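Local coordinates for uncharacterized protein Q64V53_BACFR (Bacteroides fragilis, PDB 2RA8) that is of unknown function, but joins a WGR domain to a domain of leucine-rich repeats, at residues A[156-169]-A[179-192]. Residues are numbered along the deposited sequence; the frame is centred on the assembly and turned at random.
Sequences ISWIEQVDLSPVLD and IKGTNNLSIGKKPR
Neighbouring loops of the leucine-rich-repeat array run side by side here, the chain that climbs into helix 165-169 lying along the chain that leaves strand 176-180. At the helix end, Asp169 joins Lys190 and Arg192 in a salt-bridge network. Asp169 OD2 offers its syn lone pair to Lys190 NZ at 2.6 Å, while Asp169 OD1 takes Arg192 NH2 at 2.9 Å, close to the guanidinium plane. The extended Lys190 chain brings NZ to Ser165 OG as well, 3.1 Å away. Leu168 CB sits over one guanidinium face, toward its rim, and Arg192 NH1 reaches back to Ile187 O at 2.9 Å, so bonds to Asp169 and Ile187, both near its plane, hold the guanidinium's rotation.

Helix 165-169 lies in the crossover of a beta-alpha-beta unit between parallel strands 143-146 and 176-180. Just before it, Leu164 N gives a 2.8 Å hydrogen bond to Ser186 O, and Asp163 OD1 accepts from Ser165 N, a capping bond at the start of the helix. Inward, Leu164 CD1 meets Leu185 CD1 at 3.9 Å.

Further back, Gln161 N bonds to Asn183 O. The Gln161 chain folds at chi2 (-71°), which sends NE2 to Gly181 O at 3.1 Å; the donor stands above that carbonyl's plane, and OE1 has a weak bond from Trp146. Ile159 CD1 packs 3.7 Å from Gly181 CA. One water links Ile156 O and Ile159 O to Asn183 N.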
ATOM      1  N   ILE A 156     -15.127  -3.179   1.061  1.00 19.90           N
ATOM      2  CA  ILE A 156     -15.786  -2.463   2.144  1.00 19.90           C
ATOM      3  C   ILE A 156     -17.298  -2.542   2.091  1.00 19.90           C
ATOM      4  O   ILE A 156     -17.955  -2.634   3.131  1.00 28.96           O
ATOM      5  CB  ILE A 156     -15.299  -0.986   2.172  1.00 19.90           C
ATOM      6  CG1 ILE A 156     -15.633  -0.346   3.532  1.00 19.90           C
ATOM      7  CG2 ILE A 156     -15.933  -0.200   1.026  1.00 19.90           C
ATOM      8  CD1 ILE A 156     -14.921   0.968   3.773  1.00 19.90           C
ATOM      9  N   SER A 157     -17.871  -2.557   0.890  1.00 30.94           N
ATOM     10  CA  SER A 157     -19.325  -2.618   0.761  1.00 27.24           C
ATOM     11  C   SER A 157     -19.915  -3.959   1.118  1.00 33.05           C
ATOM     12  O   SER A 157     -21.135  -4.118   1.133  1.00 36.74           O
ATOM     13  CB  SER A 157     -19.758  -2.233  -0.667  1.00 32.48           C
ATOM     14  OG  SER A 157     -19.135  -3.057  -1.649  1.00 26.66           O
ATOM     15  N   TRP A 158     -19.060  -4.933   1.423  1.00 27.90           N
ATOM     16  CA  TRP A 158     -19.525  -6.267   1.784  1.00 29.04           C
ATOM     17  C   TRP A 158     -19.354  -6.582   3.255  1.00 28.85           C
ATOM     18  O   TRP A 158     -19.686  -7.678   3.712  1.00 29.60           O
ATOM     19  CB  TRP A 158     -18.801  -7.332   0.945  1.00 23.91           C
ATOM     20  CG  TRP A 158     -19.144  -7.259  -0.511  1.00 34.50           C
ATOM     21  CD1 TRP A 158     -18.511  -6.522  -1.474  1.00 42.20           C
ATOM     22  CD2 TRP A 158     -20.252  -7.899  -1.153  1.00 48.94           C
ATOM     23  NE1 TRP A 158     -19.161  -6.660  -2.683  1.00 30.93           N
ATOM     24  CE2 TRP A 158     -20.232  -7.494  -2.512  1.00 28.01           C
ATOM     25  CE3 TRP A 158     -21.259  -8.764  -0.714  1.00 49.14           C
ATOM     26  CZ2 TRP A 158     -21.186  -7.938  -3.429  1.00 47.19           C
ATOM     27  CZ3 TRP A 158     -22.205  -9.203  -1.625  1.00 44.20           C
ATOM     28  CH2 TRP A 158     -22.162  -8.786  -2.971  1.00 39.14           C
ATOM     29  N   ILE A 159     -18.831  -5.625   4.009  1.00 27.88           N
ATOM     30  CA  ILE A 159     -18.635  -5.826   5.435  1.00 22.17           C
ATOM     31  C   ILE A 159     -19.989  -5.784   6.102  1.00 27.12           C
ATOM     32  O   ILE A 159     -20.723  -4.812   5.959  1.00 27.76           O
ATOM     33  CB  ILE A 159     -17.716  -4.732   6.019  1.00 21.31           C
ATOM     34  CG1 ILE A 159     -16.383  -4.743   5.279  1.00 20.82           C
ATOM     35  CG2 ILE A 159     -17.475  -4.977   7.507  1.00 21.17           C
ATOM     36  CD1 ILE A 159     -15.430  -3.636   5.717  1.00 19.48           C
ATOM     37  N   GLU A 160     -20.332  -6.849   6.819  1.00 23.00           N
ATOM     38  CA  GLU A 160     -21.620  -6.932   7.506  1.00 25.39           C
ATOM     39  C   GLU A 160     -21.514  -6.617   8.980  1.00 18.14           C
ATOM     40  O   GLU A 160     -21.071  -7.445   9.780  1.00 20.42           O
ATOM     41  CB  GLU A 160     -22.237  -8.331   7.337  1.00 30.20           C
ATOM     42  CG  GLU A 160     -22.553  -8.699   5.895  1.00 38.97           C
ATOM     43  CD  GLU A 160     -23.341  -7.614   5.187  1.00 45.34           C
ATOM     44  OE1 GLU A 160     -24.357  -7.154   5.752  1.00 31.79           O
ATOM     45  OE2 GLU A 160     -22.946  -7.222   4.069  1.00 60.40           O
ATOM     46  N   GLN A 161     -21.941  -5.413   9.344  1.00 25.98           N
ATOM     47  CA  GLN A 161     -21.894  -4.983  10.733  1.00 17.81           C
ATOM     48  C   GLN A 161     -23.171  -5.315  11.471  1.00 25.07           C
ATOM     49  O   GLN A 161     -24.067  -5.955  10.923  1.00 28.00           O
ATOM     50  CB  GLN A 161     -21.634  -3.472  10.791  1.00 21.17           C
ATOM     51  CG  GLN A 161     -20.360  -3.041  10.060  1.00 26.01           C
ATOM     52  CD  GLN A 161     -19.094  -3.474  10.777  1.00 18.85           C
ATOM     53  OE1 GLN A 161     -19.072  -4.500  11.450  1.00 34.64           O
ATOM     54  NE2 GLN A 161     -18.026  -2.696  10.620  1.00 23.34           N
ATOM     55  N   VAL A 162     -23.253  -4.887  12.727  1.00 17.07           N
ATOM     56  CA  VAL A 162     -24.429  -5.120  13.556  1.00 14.30           C
ATOM     57  C   VAL A 162     -24.565  -3.906  14.434  1.00 23.40           C
ATOM     58  O   VAL A 162     -23.809  -2.946  14.288  1.00 20.19           O
ATOM     59  CB  VAL A 162     -24.254  -6.355  14.467  1.00 21.04           C
ATOM     60  CG1 VAL A 162     -24.151  -7.627  13.628  1.00 26.81           C
ATOM     61  CG2 VAL A 162     -23.015  -6.189  15.324  1.00 26.43           C
ATOM     62  N   ASP A 163     -25.531  -3.913  15.340  1.00 23.46           N
ATOM     63  CA  ASP A 163     -25.681  -2.784  16.248  1.00 21.91           C
ATOM     64  C   ASP A 163     -24.517  -2.878  17.213  1.00 21.85           C
ATOM     65  O   ASP A 163     -24.408  -3.842  17.966  1.00 20.96           O
ATOM     66  CB  ASP A 163     -27.006  -2.889  16.997  1.00 26.92           C
ATOM     67  CG  ASP A 163     -27.139  -1.860  18.097  1.00 30.27           C
ATOM     68  OD1 ASP A 163     -26.508  -0.787  18.002  1.00 37.91           O
ATOM     69  OD2 ASP A 163     -27.893  -2.124  19.053  1.00 41.79           O
ATOM     70  N   LEU A 164     -23.616  -1.901  17.185  1.00 22.50           N
ATOM     71  CA  LEU A 164     -22.470  -1.947  18.091  1.00 22.04           C
ATOM     72  C   LEU A 164     -22.673  -1.147  19.360  1.00 24.97           C
ATOM     73  O   LEU A 164     -21.758  -1.023  20.169  1.00 21.84           O
ATOM     74  CB  LEU A 164     -21.196  -1.447  17.389  1.00 26.03           C
ATOM     75  CG  LEU A 164     -20.628  -2.247  16.201  1.00 17.00           C
ATOM     76  CD1 LEU A 164     -19.285  -1.628  15.774  1.00 25.38           C
ATOM     77  CD2 LEU A 164     -20.428  -3.698  16.593  1.00 17.01           C
ATOM     78  N   SER A 165     -23.863  -0.594  19.559  1.00 20.40           N
ATOM     79  CA  SER A 165     -24.088   0.186  20.775  1.00 25.98           C
ATOM     80  C   SER A 165     -23.822  -0.628  22.028  1.00 30.34           C
ATOM     81  O   SER A 165     -23.294  -0.106  23.015  1.00 29.33           O
ATOM     82  CB  SER A 165     -25.509   0.741  20.814  1.00 26.73           C
ATOM     83  OG  SER A 165     -25.696   1.557  21.964  1.00 31.68           O
ATOM     84  N   PRO A 166     -24.180  -1.922  22.025  1.00 32.66           N
ATOM     85  CA  PRO A 166     -23.920  -2.710  23.237  1.00 23.27           C
ATOM     86  C   PRO A 166     -22.448  -2.944  23.484  1.00 30.20           C
ATOM     87  O   PRO A 166     -22.015  -3.084  24.632  1.00 26.51           O
ATOM     88  CB  PRO A 166     -24.673  -4.010  22.973  1.00 23.16           C
ATOM     89  CG  PRO A 166     -25.822  -3.559  22.125  1.00 26.42           C
ATOM     90  CD  PRO A 166     -25.135  -2.624  21.150  1.00 33.55           C
ATOM     91  N   VAL A 167     -21.673  -3.000  22.403  1.00 28.75           N
ATOM     92  CA  VAL A 167     -20.232  -3.207  22.502  1.00 25.79           C
ATOM     93  C   VAL A 167     -19.592  -1.961  23.052  1.00 22.67           C
ATOM     94  O   VAL A 167     -18.716  -2.037  23.912  1.00 27.86           O
ATOM     95  CB  VAL A 167     -19.619  -3.547  21.121  1.00 25.10           C
ATOM     96  CG1 VAL A 167     -18.100  -3.563  21.206  1.00 33.34           C
ATOM     97  CG2 VAL A 167     -20.125  -4.911  20.662  1.00 17.20           C
ATOM     98  N   LEU A 168     -20.029  -0.802  22.572  1.00 24.18           N
ATOM     99  CA  LEU A 168     -19.489   0.452  23.062  1.00 21.78           C
ATOM    100  C   LEU A 168     -19.874   0.633  24.525  1.00 28.23           C
ATOM    101  O   LEU A 168     -19.117   1.218  25.301  1.00 19.69           O
ATOM    102  CB  LEU A 168     -20.012   1.631  22.224  1.00 20.58           C
ATOM    103  CG  LEU A 168     -19.676   1.572  20.716  1.00 27.88           C
ATOM    104  CD1 LEU A 168     -20.253   2.793  20.027  1.00 21.64           C
ATOM    105  CD2 LEU A 168     -18.165   1.507  20.499  1.00 19.54           C
ATOM    106  N   ASP A 169     -21.042   0.121  24.916  1.00 24.62           N
ATOM    107  CA  ASP A 169     -21.482   0.241  26.310  1.00 26.85           C
ATOM    108  C   ASP A 169     -20.632  -0.603  27.236  1.00 26.16           C
ATOM    109  O   ASP A 169     -20.469  -0.263  28.406  1.00 29.07           O
ATOM    110  CB  ASP A 169     -22.956  -0.175  26.471  1.00 18.12           C
ATOM    111  CG  ASP A 169     -23.921   0.770  25.754  1.00 25.77           C
ATOM    112  OD1 ASP A 169     -23.511   1.891  25.377  1.00 22.38           O
ATOM    113  OD2 ASP A 169     -25.098   0.386  25.579  1.00 27.16           O
ATOM    114  N   ILE A 179     -14.231   2.600  12.962  1.00 21.31           N
ATOM    115  CA  ILE A 179     -15.053   1.539  12.388  1.00 14.69           C
ATOM    116  C   ILE A 179     -14.972   1.582  10.867  1.00 17.54           C
ATOM    117  O   ILE A 179     -15.076   2.647  10.258  1.00 23.37           O
ATOM    118  CB  ILE A 179     -16.533   1.717  12.786  1.00 17.12           C
ATOM    119  CG1 ILE A 179     -16.676   1.821  14.318  1.00 12.51           C
ATOM    120  CG2 ILE A 179     -17.356   0.548  12.267  1.00 14.76           C
ATOM    121  CD1 ILE A 179     -18.044   2.363  14.736  1.00 17.70           C
ATOM    122  N   LYS A 180     -14.799   0.418  10.250  1.00 20.90           N
ATOM    123  CA  LYS A 180     -14.715   0.321   8.796  1.00 12.18           C
ATOM    124  C   LYS A 180     -15.790  -0.637   8.348  1.00 21.46           C
ATOM    125  O   LYS A 180     -15.845  -1.758   8.836  1.00 21.45           O
ATOM    126  CB  LYS A 180     -13.334  -0.201   8.375  1.00 16.00           C
ATOM    127  CG  LYS A 180     -13.158  -0.388   6.872  1.00 14.25           C
ATOM    128  CD  LYS A 180     -11.719  -0.796   6.552  1.00 12.76           C
ATOM    129  CE  LYS A 180     -11.557  -1.091   5.066  1.00 28.54           C
ATOM    130  NZ  LYS A 180     -10.137  -1.315   4.690  1.00 20.53           N
ATOM    131  N   GLY A 181     -16.640  -0.200   7.412  1.00 17.49           N
ATOM    132  CA  GLY A 181     -17.737  -1.029   6.931  1.00 20.00           C
ATOM    133  C   GLY A 181     -18.986  -0.494   7.610  1.00 27.24           C
ATOM    134  O   GLY A 181     -18.984  -0.301   8.826  1.00 25.25           O
ATOM    135  N   THR A 182     -20.053  -0.252   6.855  1.00 25.47           N
ATOM    136  CA  THR A 182     -21.256   0.312   7.463  1.00 28.46           C
ATOM    137  C   THR A 182     -22.584  -0.373   7.209  1.00 25.08           C
ATOM    138  O   THR A 182     -23.625   0.106   7.667  1.00 25.85           O
ATOM    139  CB  THR A 182     -21.392   1.791   7.073  1.00 29.32           C
ATOM    140  OG1 THR A 182     -21.289   1.913   5.649  1.00 27.43           O
ATOM    141  CG2 THR A 182     -20.289   2.619   7.728  1.00 28.46           C
ATOM    142  N   ASN A 183     -22.576  -1.485   6.480  1.00 25.94           N
ATOM    143  CA  ASN A 183     -23.820  -2.212   6.219  1.00 29.39           C
ATOM    144  C   ASN A 183     -24.468  -2.660   7.523  1.00 21.09           C
ATOM    145  O   ASN A 183     -23.882  -3.437   8.281  1.00 20.36           O
ATOM    146  CB  ASN A 183     -23.557  -3.460   5.357  1.00 23.51           C
ATOM    147  CG  ASN A 183     -23.174  -3.123   3.921  1.00 41.23           C
ATOM    148  OD1 ASN A 183     -22.840  -4.015   3.135  1.00 45.94           O
ATOM    149  ND2 ASN A 183     -23.231  -1.842   3.571  1.00 31.29           N
ATOM    150  N   ASN A 184     -25.683  -2.178   7.780  1.00 24.91           N
ATOM    151  CA  ASN A 184     -26.424  -2.541   8.992  1.00 29.30           C
ATOM    152  C   ASN A 184     -25.708  -2.139  10.261  1.00 33.37           C
ATOM    153  O   ASN A 184     -25.849  -2.796  11.294  1.00 24.52           O
ATOM    154  CB  ASN A 184     -26.672  -4.058   9.030  1.00 33.35           C
ATOM    155  CG  ASN A 184     -27.579  -4.534   7.908  1.00 43.22           C
ATOM    156  OD1 ASN A 184     -27.352  -5.593   7.317  1.00 41.83           O
ATOM    157  ND2 ASN A 184     -28.622  -3.757   7.617  1.00 43.34           N
ATOM    158  N   LEU A 185     -24.939  -1.058  10.198  1.00 26.98           N
ATOM    159  CA  LEU A 185     -24.201  -0.591  11.358  1.00 19.16           C
ATOM    160  C   LEU A 185     -24.996   0.395  12.172  1.00 23.93           C
ATOM    161  O   LEU A 185     -25.796   1.154  11.636  1.00 19.28           O
ATOM    162  CB  LEU A 185     -22.885   0.084  10.920  1.00 30.35           C
ATOM    163  CG  LEU A 185     -22.141   0.904  11.986  1.00 16.99           C
ATOM    164  CD1 LEU A 185     -21.652  -0.020  13.101  1.00 23.18           C
ATOM    165  CD2 LEU A 185     -20.972   1.643  11.367  1.00 17.48           C
ATOM    166  N   SER A 186     -24.780   0.379  13.481  1.00 23.84           N
ATOM    167  CA  SER A 186     -25.436   1.329  14.373  1.00 27.11           C
ATOM    168  C   SER A 186     -24.558   1.463  15.588  1.00 21.43           C
ATOM    169  O   SER A 186     -23.820   0.539  15.918  1.00 20.00           O
ATOM    170  CB  SER A 186     -26.826   0.838  14.787  1.00 29.01           C
ATOM    171  OG  SER A 186     -27.492   1.840  15.540  1.00 29.89           O
ATOM    172  N   ILE A 187     -24.608   2.619  16.244  1.00 26.39           N
ATOM    173  CA  ILE A 187     -23.808   2.855  17.440  1.00 23.93           C
ATOM    174  C   ILE A 187     -24.683   3.431  18.523  1.00 29.46           C
ATOM    175  O   ILE A 187     -24.203   3.823  19.586  1.00 20.82           O
ATOM    176  CB  ILE A 187     -22.636   3.826  17.173  1.00 20.54           C
ATOM    177  CG1 ILE A 187     -23.165   5.170  16.673  1.00 24.63           C
ATOM    178  CG2 ILE A 187     -21.669   3.201  16.173  1.00 26.49           C
ATOM    179  CD1 ILE A 187     -22.101   6.238  16.572  1.00 23.75           C
ATOM    180  N   GLY A 188     -25.982   3.490  18.236  1.00 20.86           N
ATOM    181  CA  GLY A 188     -26.944   3.993  19.193  1.00 16.93           C
ATOM    182  C   GLY A 188     -27.032   5.499  19.314  1.00 25.70           C
ATOM    183  O   GLY A 188     -26.345   6.248  18.607  1.00 26.83           O
ATOM    184  N   LYS A 189     -27.903   5.934  20.220  1.00 26.80           N
ATOM    185  CA  LYS A 189     -28.120   7.342  20.498  1.00 29.34           C
ATOM    186  C   LYS A 189     -28.051   7.474  21.998  1.00 32.67           C
ATOM    187  O   LYS A 189     -29.070   7.472  22.682  1.00 30.51           O
ATOM    188  CB  LYS A 189     -29.497   7.777  19.984  1.00 30.64           C
ATOM    189  CG  LYS A 189     -29.666   7.557  18.490  1.00 24.69           C
ATOM    190  CD  LYS A 189     -31.015   8.002  17.972  1.00 30.24           C
ATOM    191  CE  LYS A 189     -31.185   7.581  16.520  1.00 41.82           C
ATOM    192  NZ  LYS A 189     -32.487   8.032  15.953  1.00 43.02           N
ATOM    193  N   LYS A 190     -26.830   7.565  22.513  1.00 27.16           N
ATOM    194  CA  LYS A 190     -26.609   7.665  23.946  1.00 27.65           C
ATOM    195  C   LYS A 190     -25.529   8.654  24.242  1.00 28.34           C
ATOM    196  O   LYS A 190     -24.761   9.048  23.357  1.00 26.09           O
ATOM    197  CB  LYS A 190     -26.194   6.299  24.513  1.00 35.30           C
ATOM    198  CG  LYS A 190     -27.211   5.191  24.267  1.00 28.84           C
ATOM    199  CD  LYS A 190     -26.655   3.809  24.590  1.00 39.11           C
ATOM    200  CE  LYS A 190     -27.748   2.753  24.434  1.00 41.48           C
ATOM    201  NZ  LYS A 190     -27.264   1.354  24.588  1.00 49.97           N
ATOM    202  N   PRO A 191     -25.469   9.128  25.492  1.00 20.84           N
ATOM    203  CA  PRO A 191     -24.395  10.079  25.751  1.00 24.42           C
ATOM    204  C   PRO A 191     -23.122   9.283  25.896  1.00 22.91           C
ATOM    205  O   PRO A 191     -23.100   8.247  26.564  1.00 25.00           O
ATOM    206  CB  PRO A 191     -24.839  10.765  27.043  1.00 30.78           C
ATOM    207  CG  PRO A 191     -25.716   9.740  27.707  1.00 27.97           C
ATOM    208  CD  PRO A 191     -26.480   9.147  26.564  1.00 27.45           C
ATOM    209  N   ARG A 192     -22.063   9.730  25.232  1.00 23.45           N
ATOM    210  CA  ARG A 192     -20.781   9.042  25.311  1.00 26.89           C
ATOM    211  C   ARG A 192     -19.683  10.032  25.504  1.00 23.21           C
ATOM    212  O   ARG A 192     -18.893  10.299  24.598  1.00 25.17           O
ATOM    213  CB  ARG A 192     -20.525   8.224  24.046  1.00 28.36           C
ATOM    214  CG  ARG A 192     -21.526   7.106  23.843  1.00 22.24           C
ATOM    215  CD  ARG A 192     -21.121   6.261  22.659  1.00 27.61           C
ATOM    216  NE  ARG A 192     -22.186   5.369  22.227  1.00 23.62           N
ATOM    217  CZ  ARG A 192     -22.625   4.329  22.920  1.00 25.94           C
ATOM    218  NH1 ARG A 192     -23.602   3.578  22.428  1.00 27.82           N
ATOM    219  NH2 ARG A 192     -22.085   4.035  24.098  1.00 27.09           N
TER
HETATM  220  O   HOH W   1     -20.126  -2.168   4.803  1.00 26.01           O
HETATM  221  O   HOH W   2     -19.238   0.385   3.631  1.00 30.58           O